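PDB 4LSW: D-2-hydroxyacid dehydrogensase protein from Ketogulonicigenium vulgare, which probably catalyses the reversible, NAD(P)-dependent oxidation of D-2-hydroxyacids to the corresponding 2-oxoacids. Local coordinates for residues A110-Q115 and R141-R146. Residues are numbered along the deposited sequence; the frame is centred on the assembly and turned at random.
Sequences AMMLAQ and RRVFGR
Val143 packs with its two methyl groups against Met112 and Leu113 in a small, wholly apolar contact between helix 101-116 and the loop that leads into strand 147-151 of the nucleotide-binding domain. Each branch of the valine has its own partner. CG1, anti to the backbone N, meets the end of Met112, with CE 3.6 Å from Val143 CG1 and the sulfur slightly farther off. CG2 takes the other neighbour, lying 3.8 Å from Leu113 CD2, and here the two side chains run nearly perpendicular to each other. Met112 extends from the helix with CG anti to its N and then bends at chi3 (64°), which brings the terminal methyl onto the valine. Met112 also touches Phe200, Phe202 and Ile230 on strands of the parallel sheet, and Val143 touches Phe200, so the contact continues into the apolar layer between helix and sheet; Phe167, from a loop, adjoins Leu113.

Val143 also opens a type II turn that ends at Arg146, with Gly145 at the position of positive phi (78°). Across the base of this loop, Arg146 NH1 donates to Arg142 O at 2.9 Å; the bond is almost straight (171°), and the carbonyl oxygen lies in the guanidinium plane. It ties the residue just before the valine to the side chain at the turn's end. The CZ atom of Phe144 rests 3.4 Å above one face of the Arg142 guanidinium, off toward its rim. The connection entering strand 147-151, the sheet's first strand in chain order, thus packs on helix 101-116 beside the parallel sheet of the Rossmann-type domain of D-2-hydroxyacid dehydrogenases.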
ATOM      1  N   ALA A 110      10.472   8.108  -6.860  1.00  4.39           N
ATOM      2  CA  ALA A 110      10.109   9.391  -7.451  1.00  5.02           C
ATOM      3  C   ALA A 110       9.888  10.455  -6.388  1.00  5.76           C
ATOM      4  O   ALA A 110      10.264  11.609  -6.567  1.00  6.16           O
ATOM      5  CB  ALA A 110       8.878   9.245  -8.294  1.00  5.59           C
ATOM      6  N   MET A 111       9.264  10.052  -5.288  1.00  6.56           N
ATOM      7  CA  MET A 111       9.001  10.949  -4.174  1.00  5.55           C
ATOM      8  C   MET A 111      10.279  11.438  -3.500  1.00  5.63           C
ATOM      9  O   MET A 111      10.404  12.615  -3.175  1.00  6.13           O
ATOM     10  CB  MET A 111       8.088  10.264  -3.153  1.00  5.62           C
ATOM     11  CG  MET A 111       6.640  10.145  -3.646  1.00  8.62           C
ATOM     12  SD  MET A 111       5.617   8.998  -2.696  1.00  8.52           S
ATOM     13  CE  MET A 111       5.596   9.768  -1.067  1.00  8.56           C
ATOM     14  N   MET A 112      11.224  10.532  -3.272  1.00  5.51           N
ATOM     15  CA  MET A 112      12.524  10.919  -2.734  1.00  6.62           C
ATOM     16  C   MET A 112      13.182  11.970  -3.623  1.00  5.63           C
ATOM     17  O   MET A 112      13.646  13.004  -3.141  1.00  6.93           O
ATOM     18  CB  MET A 112      13.456   9.705  -2.615  1.00  6.47           C
ATOM     19  CG  MET A 112      14.908  10.097  -2.340  1.00  8.78           C
ATOM     20  SD  MET A 112      16.088   8.737  -2.410  1.00  8.83           S
ATOM     21  CE  MET A 112      15.913   8.295  -4.126  1.00  6.60           C
ATOM     22  N   LEU A 113      13.187  11.714  -4.931  1.00  5.61           N
ATOM     23  CA  LEU A 113      13.805  12.638  -5.869  1.00  6.32           C
ATOM     24  C   LEU A 113      13.095  13.985  -5.872  1.00  5.07           C
ATOM     25  O   LEU A 113      13.738  15.032  -5.843  1.00  7.40           O
ATOM     26  CB  LEU A 113      13.803  12.042  -7.281  1.00  4.78           C
ATOM     27  CG  LEU A 113      14.797  10.899  -7.512  1.00  5.10           C
ATOM     28  CD1 LEU A 113      14.338  10.078  -8.701  1.00  6.03           C
ATOM     29  CD2 LEU A 113      16.179  11.477  -7.756  1.00  9.13           C
ATOM     30  N   ALA A 114      11.767  13.953  -5.910  1.00  4.99           N
ATOM     31  CA  ALA A 114      10.980  15.182  -5.947  1.00  7.06           C
ATOM     32  C   ALA A 114      11.188  16.050  -4.707  1.00  5.92           C
ATOM     33  O   ALA A 114      11.306  17.264  -4.819  1.00  9.87           O
ATOM     34  CB  ALA A 114       9.505  14.872  -6.142  1.00  8.20           C
ATOM     35  N   GLN A 115      11.243  15.428  -3.530  1.00  6.59           N
ATOM     36  CA  GLN A 115      11.455  16.182  -2.307  1.00  8.00           C
ATOM     37  C   GLN A 115      12.888  16.680  -2.217  1.00  6.55           C
ATOM     38  O   GLN A 115      13.131  17.854  -1.922  1.00  9.06           O
ATOM     39  CB  GLN A 115      11.101  15.331  -1.084  1.00  6.46           C
ATOM     40  CG  GLN A 115      11.206  16.095   0.233  1.00  8.63           C
ATOM     41  CD  GLN A 115      10.344  17.341   0.271  1.00 12.53           C
ATOM     42  OE1 GLN A 115       9.260  17.384  -0.316  1.00 14.67           O
ATOM     43  NE2 GLN A 115      10.827  18.367   0.960  1.00 14.67           N
ATOM     44  N   ARG A 141      19.240  19.493  -2.875  1.00  8.36           N
ATOM     45  CA  ARG A 141      20.156  18.477  -2.371  1.00  7.57           C
ATOM     46  C   ARG A 141      20.276  17.252  -3.268  1.00  5.78           C
ATOM     47  O   ARG A 141      19.272  16.682  -3.705  1.00  6.86           O
ATOM     48  CB  ARG A 141      19.742  18.033  -0.966  1.00  9.59           C
ATOM     49  CG  ARG A 141      19.795  19.146   0.082  1.00 13.98           C
ATOM     50  CD  ARG A 141      21.205  19.693   0.258  1.00 13.47           C
ATOM     51  NE  ARG A 141      22.187  18.665   0.612  1.00 15.11           N
ATOM     52  CZ  ARG A 141      22.457  18.264   1.854  1.00 18.71           C
ATOM     53  NH1 ARG A 141      21.811  18.796   2.887  1.00 17.21           N
ATOM     54  NH2 ARG A 141      23.375  17.329   2.066  1.00 16.15           N
ATOM     55  N   ARG A 142      21.521  16.853  -3.502  1.00  7.07           N
ATOM     56  CA  ARG A 142      21.855  15.674  -4.285  1.00  6.35           C
ATOM     57  C   ARG A 142      21.240  14.375  -3.762  1.00  8.33           C
ATOM     58  O   ARG A 142      21.111  14.159  -2.545  1.00  7.29           O
ATOM     59  CB  ARG A 142      23.371  15.521  -4.355  1.00  5.01           C
ATOM     60  CG  ARG A 142      23.834  14.236  -5.057  1.00  5.94           C
ATOM     61  CD  ARG A 142      25.350  14.153  -5.142  1.00  7.49           C
ATOM     62  NE  ARG A 142      25.926  15.255  -5.914  1.00  7.79           N
ATOM     63  CZ  ARG A 142      27.234  15.403  -6.110  1.00  8.80           C
ATOM     64  NH1 ARG A 142      28.085  14.514  -5.597  1.00 10.12           N
ATOM     65  NH2 ARG A 142      27.693  16.432  -6.811  1.00 11.03           N
ATOM     66  N   VAL A 143      20.862  13.507  -4.690  1.00  6.93           N
ATOM     67  CA  VAL A 143      20.453  12.151  -4.349  1.00  4.76           C
ATOM     68  C   VAL A 143      21.552  11.113  -4.621  1.00  4.81           C
ATOM     69  O   VAL A 143      21.940  10.365  -3.717  1.00  5.94           O
ATOM     70  CB  VAL A 143      19.138  11.750  -5.068  1.00  4.72           C
ATOM     71  CG1 VAL A 143      18.865  10.249  -4.894  1.00  5.42           C
ATOM     72  CG2 VAL A 143      17.979  12.570  -4.533  1.00  7.04           C
ATOM     73  N   PHE A 144      22.059  11.064  -5.851  1.00  5.78           N
ATOM     74  CA  PHE A 144      22.930   9.960  -6.251  1.00  4.46           C
ATOM     75  C   PHE A 144      24.171   9.830  -5.378  1.00  4.71           C
ATOM     76  O   PHE A 144      24.731  10.825  -4.912  1.00  5.88           O
ATOM     77  CB  PHE A 144      23.337  10.056  -7.740  1.00  5.87           C
ATOM     78  CG  PHE A 144      24.498  10.998  -8.001  1.00  5.89           C
ATOM     79  CD1 PHE A 144      24.278  12.355  -8.182  1.00  5.59           C
ATOM     80  CD2 PHE A 144      25.806  10.518  -8.057  1.00  6.03           C
ATOM     81  CE1 PHE A 144      25.341  13.226  -8.406  1.00  6.73           C
ATOM     82  CE2 PHE A 144      26.874  11.384  -8.284  1.00  6.21           C
ATOM     83  CZ  PHE A 144      26.637  12.740  -8.456  1.00  5.67           C
ATOM     84  N   GLY A 145      24.588   8.586  -5.162  1.00  5.22           N
ATOM     85  CA  GLY A 145      25.809   8.301  -4.429  1.00  6.91           C
ATOM     86  C   GLY A 145      25.695   8.428  -2.917  1.00  7.72           C
ATOM     87  O   GLY A 145      26.650   8.115  -2.202  1.00 10.56           O
ATOM     88  N   ARG A 146      24.542   8.867  -2.425  1.00  4.95           N
ATOM     89  CA  ARG A 146      24.359   9.082  -0.995  1.00  5.02           C
ATOM     90  C   ARG A 146      23.813   7.811  -0.335  1.00  7.18           C
ATOM     91  O   ARG A 146      23.753   6.758  -0.971  1.00  6.27           O
ATOM     92  CB  ARG A 146      23.487  10.316  -0.751  1.00  7.99           C
ATOM     93  CG  ARG A 146      24.146  11.611  -1.304  1.00  7.82           C
ATOM     94  CD  ARG A 146      23.336  12.852  -0.991  1.00  9.65           C
ATOM     95  NE  ARG A 146      23.271  13.132   0.442  1.00 12.15           N
ATOM     96  CZ  ARG A 146      22.369  13.929   1.005  1.00 13.11           C
ATOM     97  NH1 ARG A 146      21.450  14.532   0.265  1.00 13.68           N
ATOM     98  NH2 ARG A 146      22.385  14.126   2.317  1.00 15.03           N
TER